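Local coordinates for succinoglycan biosynthesis protein (Bacillus cereus ATCC 14579, PDB 3B55) that probably acts as a hydrolase related to the erythromycin esterases and binds a calcium ion, although its substrate is not established, at residues Val337-Val343 and Phe427-Ile433; Leu398-Ile404 and Val419-Lys425; Gly308-Asn314 and Val323-Ala329. The protein carries 1 engineered substitution. All blocks are in the same frame, centred on the assembly; numbering follows the deposited sequence.

The three contacts sit close together, their centres 13 to 14 Å apart. Contact 1 joins two neighbouring strands of the main sheet; contact 2 is nested in the loop that contact 1 closes, and contact 3 precedes both in the chain. Leu-430 CD1 of contact 1 packs on Leu-423 CD2 of contact 2 at 4.1 Å, and Ser-338 OG of contact 1 reaches Val-310 O of contact 3 at 2.9 Å, probably a hydrogen bond. Contact 3 lies nearest the metal: the His-309 side chain is about 4 Å from the calcium ion, against about 12 Å for Thr-341 and about 14 Å for Val-419.

Contact 1: Val337-Val343 and Phe427-Ile433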
loop_
_atom_site.group_PDB
_atom_site.type_symbol
_atom_site.label_atom_id
_atom_site.label_comp_id
_atom_site.label_asym_id
_atom_site.label_seq_id
_atom_site.Cartn_x
_atom_site.Cartn_y
_atom_site.Cartn_z
ATOM N N VAL A 337 10.952 4.984 6.026
ATOM C CA VAL A 337 10.283 5.961 6.873
ATOM C C VAL A 337 8.803 5.653 6.752
ATOM O O VAL A 337 8.292 5.460 5.652
ATOM C CB VAL A 337 10.544 7.416 6.418
ATOM C CG1 VAL A 337 9.593 8.358 7.138
ATOM C CG2 VAL A 337 11.978 7.805 6.731
ATOM N N SER A 338 8.114 5.590 7.883
ATOM C CA SER A 338 6.692 5.272 7.874
ATOM C C SER A 338 5.829 6.444 8.311
ATOM O O SER A 338 5.957 6.950 9.427
ATOM C CB SER A 338 6.429 4.065 8.785
ATOM O OG SER A 338 5.050 3.776 8.878
ATOM N N ILE A 339 4.950 6.872 7.416
ATOM C CA ILE A 339 4.043 7.971 7.700
ATOM C C ILE A 339 2.623 7.432 7.782
ATOM O O ILE A 339 2.162 6.747 6.872
ATOM C CB ILE A 339 4.088 9.037 6.594
ATOM C CG1 ILE A 339 5.489 9.646 6.524
ATOM C CG2 ILE A 339 3.051 10.116 6.873
ATOM C CD1 ILE A 339 5.686 10.619 5.383
ATOM N N GLY A 340 1.933 7.733 8.876
ATOM C CA GLY A 340 0.568 7.261 9.019
ATOM C C GLY A 340 -0.390 8.426 9.147
ATOM O O GLY A 340 0.014 9.515 9.543
ATOM N N THR A 341 -1.653 8.207 8.791
ATOM C CA THR A 341 -2.669 9.254 8.902
ATOM C C THR A 341 -3.612 8.872 10.025
ATOM O O THR A 341 -3.760 7.689 10.341
ATOM C CB THR A 341 -3.487 9.427 7.594
ATOM O OG1 THR A 341 -3.842 8.145 7.060
ATOM C CG2 THR A 341 -2.681 10.214 6.567
ATOM N N SER A 342 -4.233 9.870 10.645
ATOM C CA SER A 342 -5.154 9.602 11.733
ATOM C C SER A 342 -6.346 10.546 11.655
ATOM O O SER A 342 -6.244 11.663 11.145
ATOM C CB SER A 342 -4.434 9.741 13.073
ATOM O OG SER A 342 -5.184 9.133 14.113
ATOM N N VAL A 343 -7.476 10.094 12.174
ATOM C CA VAL A 343 -8.688 10.883 12.113
ATOM C C VAL A 343 -9.272 11.179 13.485
ATOM O O VAL A 343 -8.709 10.791 14.508
ATOM C CB VAL A 343 -9.734 10.147 11.265
ATOM C CG1 VAL A 343 -9.248 10.043 9.823
ATOM C CG2 VAL A 343 -9.971 8.756 11.838
ATOM N N PHE A 427 4.702 4.404 13.805
ATOM C CA PHE A 427 5.022 5.441 12.829
ATOM C C PHE A 427 6.079 6.455 13.246
ATOM O O PHE A 427 6.196 6.820 14.420
ATOM C CB PHE A 427 3.764 6.227 12.463
ATOM C CG PHE A 427 2.632 5.384 11.960
ATOM C CD1 PHE A 427 2.684 4.805 10.694
ATOM C CD2 PHE A 427 1.501 5.179 12.747
ATOM C CE1 PHE A 427 1.616 4.031 10.212
ATOM C CE2 PHE A 427 0.427 4.407 12.278
ATOM C CZ PHE A 427 0.485 3.831 11.007
ATOM N N ASP A 428 6.829 6.929 12.257
ATOM C CA ASP A 428 7.858 7.937 12.472
ATOM C C ASP A 428 7.179 9.304 12.339
ATOM O O ASP A 428 7.541 10.260 13.015
ATOM C CB ASP A 428 8.958 7.834 11.402
ATOM C CG ASP A 428 9.642 6.476 11.384
ATOM O OD1 ASP A 428 10.133 6.038 12.453
ATOM O OD2 ASP A 428 9.692 5.850 10.302
ATOM N N ILE A 429 6.179 9.386 11.468
ATOM C CA ILE A 429 5.485 10.651 11.235
ATOM C C ILE A 429 3.975 10.475 11.197
ATOM O O ILE A 429 3.470 9.574 10.524
ATOM C CB ILE A 429 5.956 11.265 9.901
ATOM C CG1 ILE A 429 7.478 11.460 9.951
ATOM C CG2 ILE A 429 5.236 12.604 9.636
ATOM C CD1 ILE A 429 8.109 11.773 8.608
ATOM N N LEU A 430 3.255 11.336 11.917
ATOM C CA LEU A 430 1.798 11.263 11.932
ATOM C C LEU A 430 1.131 12.503 11.341
ATOM O O LEU A 430 1.495 13.636 11.653
ATOM C CB LEU A 430 1.256 11.065 13.351
ATOM C CG LEU A 430 -0.276 10.891 13.318
ATOM C CD1 LEU A 430 -0.639 9.414 13.436
ATOM C CD2 LEU A 430 -0.923 11.683 14.431
ATOM N N VAL A 431 0.145 12.267 10.485
ATOM C CA VAL A 431 -0.616 13.334 9.861
ATOM C C VAL A 431 -2.046 13.214 10.366
ATOM O O VAL A 431 -2.728 12.227 10.085
ATOM C CB VAL A 431 -0.592 13.206 8.331
ATOM C CG1 VAL A 431 -1.529 14.227 7.709
ATOM C CG2 VAL A 431 0.833 13.392 7.827
ATOM N N GLN A 432 -2.493 14.213 11.124
ATOM C CA GLN A 432 -3.844 14.207 11.683
ATOM C C GLN A 432 -4.794 15.082 10.868
ATOM O O GLN A 432 -4.462 16.209 10.511
ATOM C CB GLN A 432 -3.812 14.712 13.136
ATOM C CG GLN A 432 -5.175 14.775 13.824
ATOM C CD GLN A 432 -5.679 13.409 14.289
ATOM O OE1 GLN A 432 -6.839 13.262 14.680
ATOM N NE2 GLN A 432 -4.801 12.411 14.268
ATOM N N ILE A 433 -5.969 14.542 10.572
ATOM C CA ILE A 433 -7.003 15.254 9.824
ATOM C C ILE A 433 -8.228 15.185 10.737
ATOM O O ILE A 433 -8.839 14.125 10.906
ATOM C CB ILE A 433 -7.267 14.563 8.468
ATOM C CG1 ILE A 433 -5.954 14.440 7.707
ATOM C CG2 ILE A 433 -8.259 15.378 7.633
ATOM C CD1 ILE A 433 -6.078 13.700 6.398
#
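Ile-339 to Ser-342 pair in parallel register with Ile-429 to Gln-432, the two strand axes coming within 4.6 Å and crossing at -25°. The pair belongs to the mixed, largely parallel central sheet of this alpha/beta fold. Backbone bonds run to and fro in the parallel pattern: Gly-340 N gives to Ile-429 O at 2.9 Å, and Val-431 N returns the bond to Gly-340 O. Where 427-433 enters the sheet, Ser-338 O is gripped twice, by Asp-428 N at 3.0 Å and by Ile-429 N. On the face covered by helix 88-104, Ile-339 and Ile-429 lie side by side and point the same way, CG1 of the former 3.8 Å from CB of the latter. With CG1 of Ile-339 beside the backbone N (chi1 -63°), CG2 is the branch turned to Val-431 CG2, 4.1 Å away. Helix 371-376 packs on the opposite face, where Leu-430 CD1 touches Ser-342 CB at 3.8 Å. The Phe-427 ring lies over Gly-340, whose CA makes a CH-pi contact 3.8 Å from the ring centroid and 19° off the normal. Ser-338 OG, bonded to Val-310 O, approaches the ring edge near its plane, 3.2 Å from CD1.

Contact 2: Leu398-Ile404 and Val419-Lys425; sequences LNEQHPI and VDISLGK
Ile-404 leans obliquely across Ile-421, their CG2 methyls 3.3 Å apart, tighter than usual van der Waals contact, and Ile-404 CG2 also meets Val-419 CG2 at 3.8 Å. CG2 of Ile-404 and of Ile-421 each sits between its own backbone N and carbonyl carbon, since both CG1 branches point anti to N (chi1 -174° and -170°). The other end of Ile-404 turns to Leu-423, crossing it at about a right angle with the CD1 atoms 4.2 Å apart. Leu-398 reaches Leu-423 from the side opposite Ile-404, its CD2 3.9 Å from Leu-423 CB. Ile-404, Val-419 and Ile-421 share one face of a small two-stranded antiparallel sheet, with Leu-423 just beyond its end: His-402 with Ile-421 and Ile-404 with Val-419 are hydrogen-bonded pairs, and Pro-403, with no N-H to give, falls at the non-hydrogen-bonded place facing Asp-420. Proline and aspartate run side by side, Pro-403 CG lying 3.6 Å from Asp-420 OD2. The Gln-401 amide crosses that aspartate nearly at right angles, the two planes 83° apart. Tyr-371 OH bonds to both Ile-421 O and Leu-423 N, where strand passes into helix. At the helix start Gly-424 N donates to Leu-398 O at 2.7 Å.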
loop_
_atom_site.group_PDB
_atom_site.type_symbol
_atom_site.label_atom_id
_atom_site.label_comp_id
_atom_site.label_asym_id
_atom_site.label_seq_id
_atom_site.Cartn_x
_atom_site.Cartn_y
_atom_site.Cartn_z
ATOM N N LEU A 398 3.617 7.866 23.869
ATOM C CA LEU A 398 3.652 7.394 22.491
ATOM C C LEU A 398 4.220 5.977 22.384
ATOM O O LEU A 398 4.008 5.288 21.380
ATOM C CB LEU A 398 4.487 8.332 21.612
ATOM C CG LEU A 398 3.857 9.643 21.138
ATOM C CD1 LEU A 398 4.884 10.452 20.363
ATOM C CD2 LEU A 398 2.648 9.345 20.261
ATOM N N ASN A 399 4.946 5.541 23.408
ATOM C CA ASN A 399 5.527 4.202 23.387
ATOM C C ASN A 399 4.732 3.178 24.177
ATOM O O ASN A 399 5.197 2.069 24.422
ATOM C CB ASN A 399 6.977 4.235 23.880
ATOM C CG ASN A 399 7.957 4.542 22.764
ATOM O OD1 ASN A 399 8.033 5.674 22.272
ATOM N ND2 ASN A 399 8.707 3.524 22.344
ATOM N N GLU A 400 3.528 3.559 24.572
ATOM C CA GLU A 400 2.655 2.667 25.309
ATOM C C GLU A 400 1.485 2.302 24.409
ATOM O O GLU A 400 1.164 3.037 23.475
ATOM C CB GLU A 400 2.143 3.355 26.569
ATOM C CG GLU A 400 3.175 3.491 27.667
ATOM C CD GLU A 400 2.707 4.405 28.775
ATOM O OE1 GLU A 400 1.533 4.833 28.728
ATOM O OE2 GLU A 400 3.506 4.690 29.692
ATOM N N GLN A 401 0.858 1.164 24.683
ATOM C CA GLN A 401 -0.283 0.712 23.899
ATOM C C GLN A 401 -1.560 1.463 24.272
ATOM O O GLN A 401 -1.953 1.486 25.433
ATOM C CB GLN A 401 -0.499 -0.783 24.110
ATOM C CG GLN A 401 0.519 -1.670 23.414
ATOM C CD GLN A 401 -0.132 -2.589 22.402
ATOM O OE1 GLN A 401 0.052 -2.434 21.195
ATOM N NE2 GLN A 401 -0.911 -3.547 22.891
ATOM N N HIS A 402 -2.201 2.069 23.275
ATOM C CA HIS A 402 -3.439 2.812 23.478
ATOM C C HIS A 402 -4.371 2.529 22.301
ATOM O O HIS A 402 -3.923 2.181 21.216
ATOM C CB HIS A 402 -3.154 4.314 23.587
ATOM C CG HIS A 402 -2.338 4.686 24.785
ATOM N ND1 HIS A 402 -2.829 4.611 26.071
ATOM C CD2 HIS A 402 -1.051 5.095 24.897
ATOM C CE1 HIS A 402 -1.879 4.953 26.923
ATOM N NE2 HIS A 402 -0.790 5.250 26.236
ATOM N N PRO A 403 -5.685 2.661 22.508
ATOM C CA PRO A 403 -6.671 2.408 21.456
ATOM C C PRO A 403 -6.604 3.396 20.298
ATOM O O PRO A 403 -6.319 4.585 20.484
ATOM C CB PRO A 403 -7.998 2.508 22.197
ATOM C CG PRO A 403 -7.631 2.149 23.622
ATOM C CD PRO A 403 -6.353 2.909 23.797
ATOM N N ILE A 404 -6.869 2.896 19.101
ATOM C CA ILE A 404 -6.872 3.733 17.914
ATOM C C ILE A 404 -7.833 3.148 16.907
ATOM O O ILE A 404 -7.970 1.931 16.797
ATOM C CB ILE A 404 -5.484 3.826 17.252
ATOM C CG1 ILE A 404 -5.535 4.848 16.103
ATOM C CG2 ILE A 404 -5.065 2.451 16.721
ATOM C CD1 ILE A 404 -4.174 5.294 15.573
ATOM N N VAL A 419 -8.219 -0.822 17.768
ATOM C CA VAL A 419 -7.188 -1.791 18.117
ATOM C C VAL A 419 -6.150 -1.064 18.966
ATOM O O VAL A 419 -6.055 0.158 18.906
ATOM C CB VAL A 419 -6.479 -2.368 16.856
ATOM C CG1 VAL A 419 -7.471 -3.146 16.008
ATOM C CG2 VAL A 419 -5.849 -1.242 16.045
ATOM N N ASP A 420 -5.397 -1.806 19.771
ATOM C CA ASP A 420 -4.359 -1.202 20.601
ATOM C C ASP A 420 -3.099 -1.063 19.774
ATOM O O ASP A 420 -2.820 -1.890 18.911
ATOM C CB ASP A 420 -4.065 -2.061 21.826
ATOM C CG ASP A 420 -4.979 -1.743 22.996
ATOM O OD1 ASP A 420 -4.834 -2.406 24.049
ATOM O OD2 ASP A 420 -5.831 -0.831 22.863
ATOM N N ILE A 421 -2.326 -0.019 20.031
ATOM C CA ILE A 421 -1.111 0.198 19.263
ATOM C C ILE A 421 -0.236 1.209 19.972
ATOM O O ILE A 421 -0.733 2.016 20.753
ATOM C CB ILE A 421 -1.454 0.749 17.840
ATOM C CG1 ILE A 421 -0.208 0.754 16.949
ATOM C CG2 ILE A 421 -1.979 2.195 17.940
ATOM C CD1 ILE A 421 -0.473 1.300 15.564
ATOM N N SER A 422 1.064 1.149 19.698
ATOM C CA SER A 422 2.036 2.086 20.256
ATOM C C SER A 422 2.344 2.999 19.072
ATOM O O SER A 422 3.108 2.639 18.169
ATOM C CB SER A 422 3.295 1.353 20.694
ATOM O OG SER A 422 2.964 0.388 21.667
ATOM N N LEU A 423 1.727 4.173 19.064
ATOM C CA LEU A 423 1.903 5.105 17.962
ATOM C C LEU A 423 3.350 5.433 17.649
ATOM O O LEU A 423 3.736 5.465 16.480
ATOM C CB LEU A 423 1.123 6.391 18.235
ATOM C CG LEU A 423 0.742 7.173 16.975
ATOM C CD1 LEU A 423 -0.137 6.300 16.076
ATOM C CD2 LEU A 423 0.008 8.437 17.375
ATOM N N GLY A 424 4.142 5.688 18.686
ATOM C CA GLY A 424 5.544 6.011 18.486
ATOM C C GLY A 424 6.342 4.881 17.860
ATOM O O GLY A 424 7.352 5.125 17.207
ATOM N N LYS A 425 5.904 3.641 18.053
ATOM C CA LYS A 425 6.623 2.509 17.477
ATOM C C LYS A 425 6.130 2.180 16.070
ATOM O O LYS A 425 6.904 1.748 15.221
ATOM C CB LYS A 425 6.488 1.282 18.378
ATOM C CG LYS A 425 7.043 1.507 19.781
ATOM C CD LYS A 425 7.068 0.225 20.610
ATOM C CE LYS A 425 7.492 0.532 22.043
ATOM N NZ LYS A 425 7.875 -0.683 22.822
#

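Contact 3: Gly308-Asn314 and Val323-Ala329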
loop_
_atom_site.group_PDB
_atom_site.type_symbol
_atom_site.label_atom_id
_atom_site.label_comp_id
_atom_site.label_asym_id
_atom_site.label_seq_id
_atom_site.Cartn_x
_atom_site.Cartn_y
_atom_site.Cartn_z
ATOM N N GLY A 308 -2.389 -0.190 8.496
ATOM C CA GLY A 308 -1.987 -1.501 8.968
ATOM C C GLY A 308 -0.933 -2.220 8.144
ATOM O O GLY A 308 -0.280 -3.139 8.648
ATOM N N HIS A 309 -0.755 -1.818 6.888
ATOM C CA HIS A 309 0.233 -2.471 6.042
ATOM C C HIS A 309 1.565 -1.725 5.929
ATOM O O HIS A 309 2.529 -2.265 5.385
ATOM C CB HIS A 309 -0.350 -2.727 4.643
ATOM C CG HIS A 309 -1.477 -3.715 4.629
ATOM N ND1 HIS A 309 -1.344 -5.006 5.092
ATOM C CD2 HIS A 309 -2.758 -3.602 4.196
ATOM C CE1 HIS A 309 -2.490 -5.647 4.944
ATOM N NE2 HIS A 309 -3.364 -4.818 4.401
ATOM N N VAL A 310 1.622 -0.495 6.439
ATOM C CA VAL A 310 2.864 0.281 6.400
ATOM C C VAL A 310 3.411 0.603 7.789
ATOM O O VAL A 310 4.532 1.105 7.909
ATOM C CB VAL A 310 2.715 1.629 5.624
ATOM C CG1 VAL A 310 2.375 1.364 4.165
ATOM C CG2 VAL A 310 1.650 2.499 6.272
ATOM N N SER A 311 2.631 0.329 8.834
ATOM C CA SER A 311 3.087 0.606 10.192
ATOM C C SER A 311 4.269 -0.299 10.502
ATOM O O SER A 311 4.391 -1.383 9.935
ATOM C CB SER A 311 1.958 0.380 11.204
ATOM O OG SER A 311 1.339 -0.883 11.038
ATOM N N LYS A 312 5.153 0.147 11.389
ATOM C CA LYS A 312 6.326 -0.656 11.720
ATOM C C LYS A 312 6.008 -1.728 12.747
ATOM O O LYS A 312 6.852 -2.569 13.057
ATOM C CB LYS A 312 7.465 0.236 12.214
ATOM C CG LYS A 312 8.016 1.194 11.157
ATOM C CD LYS A 312 9.130 2.059 11.753
ATOM C CE LYS A 312 9.596 3.150 10.806
ATOM N NZ LYS A 312 10.441 2.666 9.685
ATOM N N THR A 313 4.792 -1.690 13.283
ATOM C CA THR A 313 4.353 -2.687 14.248
ATOM C C THR A 313 3.036 -3.220 13.718
ATOM O O THR A 313 2.409 -2.588 12.868
ATOM C CB THR A 313 4.143 -2.095 15.651
ATOM O OG1 THR A 313 3.184 -1.032 15.586
ATOM C CG2 THR A 313 5.456 -1.563 16.202
ATOM N N ASN A 314 2.632 -4.384 14.219
ATOM C CA ASN A 314 1.409 -5.050 13.787
ATOM C C ASN A 314 0.149 -4.585 14.509
ATOM O O ASN A 314 -0.090 -4.976 15.642
ATOM C CB ASN A 314 1.581 -6.565 13.973
ATOM C CG ASN A 314 0.503 -7.381 13.264
ATOM O OD1 ASN A 314 0.588 -8.613 13.199
ATOM N ND2 ASN A 314 -0.504 -6.704 12.725
ATOM N N VAL A 323 2.897 -7.931 9.336
ATOM C CA VAL A 323 2.474 -7.102 8.214
ATOM C C VAL A 323 3.670 -6.582 7.421
ATOM O O VAL A 323 4.788 -6.527 7.927
ATOM C CB VAL A 323 1.632 -5.910 8.689
ATOM C CG1 VAL A 323 0.212 -6.373 9.009
ATOM C CG2 VAL A 323 2.270 -5.284 9.899
ATOM N N ALA A 324 3.413 -6.191 6.177
ATOM C CA ALA A 324 4.449 -5.700 5.274
ATOM C C ALA A 324 5.392 -4.691 5.905
ATOM O O ALA A 324 6.602 -4.749 5.691
ATOM C CB ALA A 324 3.803 -5.103 4.030
ATOM N N GLY A 325 4.826 -3.766 6.676
ATOM C CA GLY A 325 5.604 -2.731 7.332
ATOM C C GLY A 325 6.653 -3.237 8.300
ATOM O O GLY A 325 7.663 -2.570 8.513
ATOM N N GLN A 326 6.428 -4.397 8.909
ATOM C CA GLN A 326 7.421 -4.933 9.834
ATOM C C GLN A 326 8.601 -5.523 9.067
ATOM O O GLN A 326 9.748 -5.421 9.507
ATOM C CB GLN A 326 6.805 -6.006 10.728
ATOM C CG GLN A 326 5.809 -5.454 11.726
ATOM C CD GLN A 326 5.014 -6.546 12.390
ATOM O OE1 GLN A 326 5.332 -6.976 13.496
ATOM N NE2 GLN A 326 3.985 -7.022 11.703
ATOM N N HIS A 327 8.313 -6.127 7.914
ATOM C CA HIS A 327 9.357 -6.723 7.085
ATOM C C HIS A 327 10.188 -5.596 6.507
ATOM O O HIS A 327 11.403 -5.691 6.429
ATOM C CB HIS A 327 8.751 -7.537 5.933
ATOM C CG HIS A 327 7.762 -8.572 6.368
ATOM N ND1 HIS A 327 8.069 -9.566 7.272
ATOM C CD2 HIS A 327 6.482 -8.795 5.982
ATOM C CE1 HIS A 327 7.023 -10.360 7.421
ATOM N NE2 HIS A 327 6.048 -9.915 6.648
ATOM N N LEU A 328 9.517 -4.527 6.085
ATOM C CA LEU A 328 10.213 -3.381 5.518
ATOM C C LEU A 328 11.140 -2.714 6.538
ATOM O O LEU A 328 12.313 -2.495 6.251
ATOM C CB LEU A 328 9.209 -2.365 4.979
ATOM C CG LEU A 328 8.494 -2.779 3.692
ATOM C CD1 LEU A 328 7.308 -1.859 3.437
ATOM C CD2 LEU A 328 9.472 -2.751 2.535
ATOM N N ALA A 329 10.622 -2.391 7.721
ATOM C CA ALA A 329 11.451 -1.764 8.751
ATOM C C ALA A 329 12.627 -2.677 9.101
ATOM O O ALA A 329 13.762 -2.225 9.259
ATOM C CB ALA A 329 10.626 -1.491 10.005
#
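The His-309 imidazole meets Val-323 CG1 obliquely, 4.4 Å from ND1, while the ring of Tyr-320 packs against it edge-to-face. The side chains of Asn-314 and Gln-326 cross obliquely, their amide planes 52° apart. These groups lie within the connection between strands 301-306 and 336-344, a beta-alpha-beta crossover that includes helix 324-332 and passes over the intervening strand 77-82. Asp-284 OD2 bonds to both His-309 ND1 and Ala-324 N, so one carboxylate oxygen positions the imidazole and ties down the first turn of the helix. The histidine side chain is about 3 Å from that of Glu-113, which binds the calcium ion with His-85, and the position of His-309 is therefore consistent with a second-shell role at the metal site. Val-323 points toward the 308-314 segment and presses CG1 on Gly-308 O at 3.3 Å. Gly-325, without a side chain, lies close against the loop backbone, its CA making a C-H...O contact to Ser-311 O at 3.2 Å with 142° at the hydrogen. The loop is braced internally by Ser-311 OG, which donates to Thr-313 O at 2.7 Å, almost straight on to the carbonyl. Gln-326 CG rests against Lys-312 O. The lysine then bends at chi4 (-75°) to bring NZ to Tyr-336 O, while its CG touches Ala-329 CB at 3.9 Å.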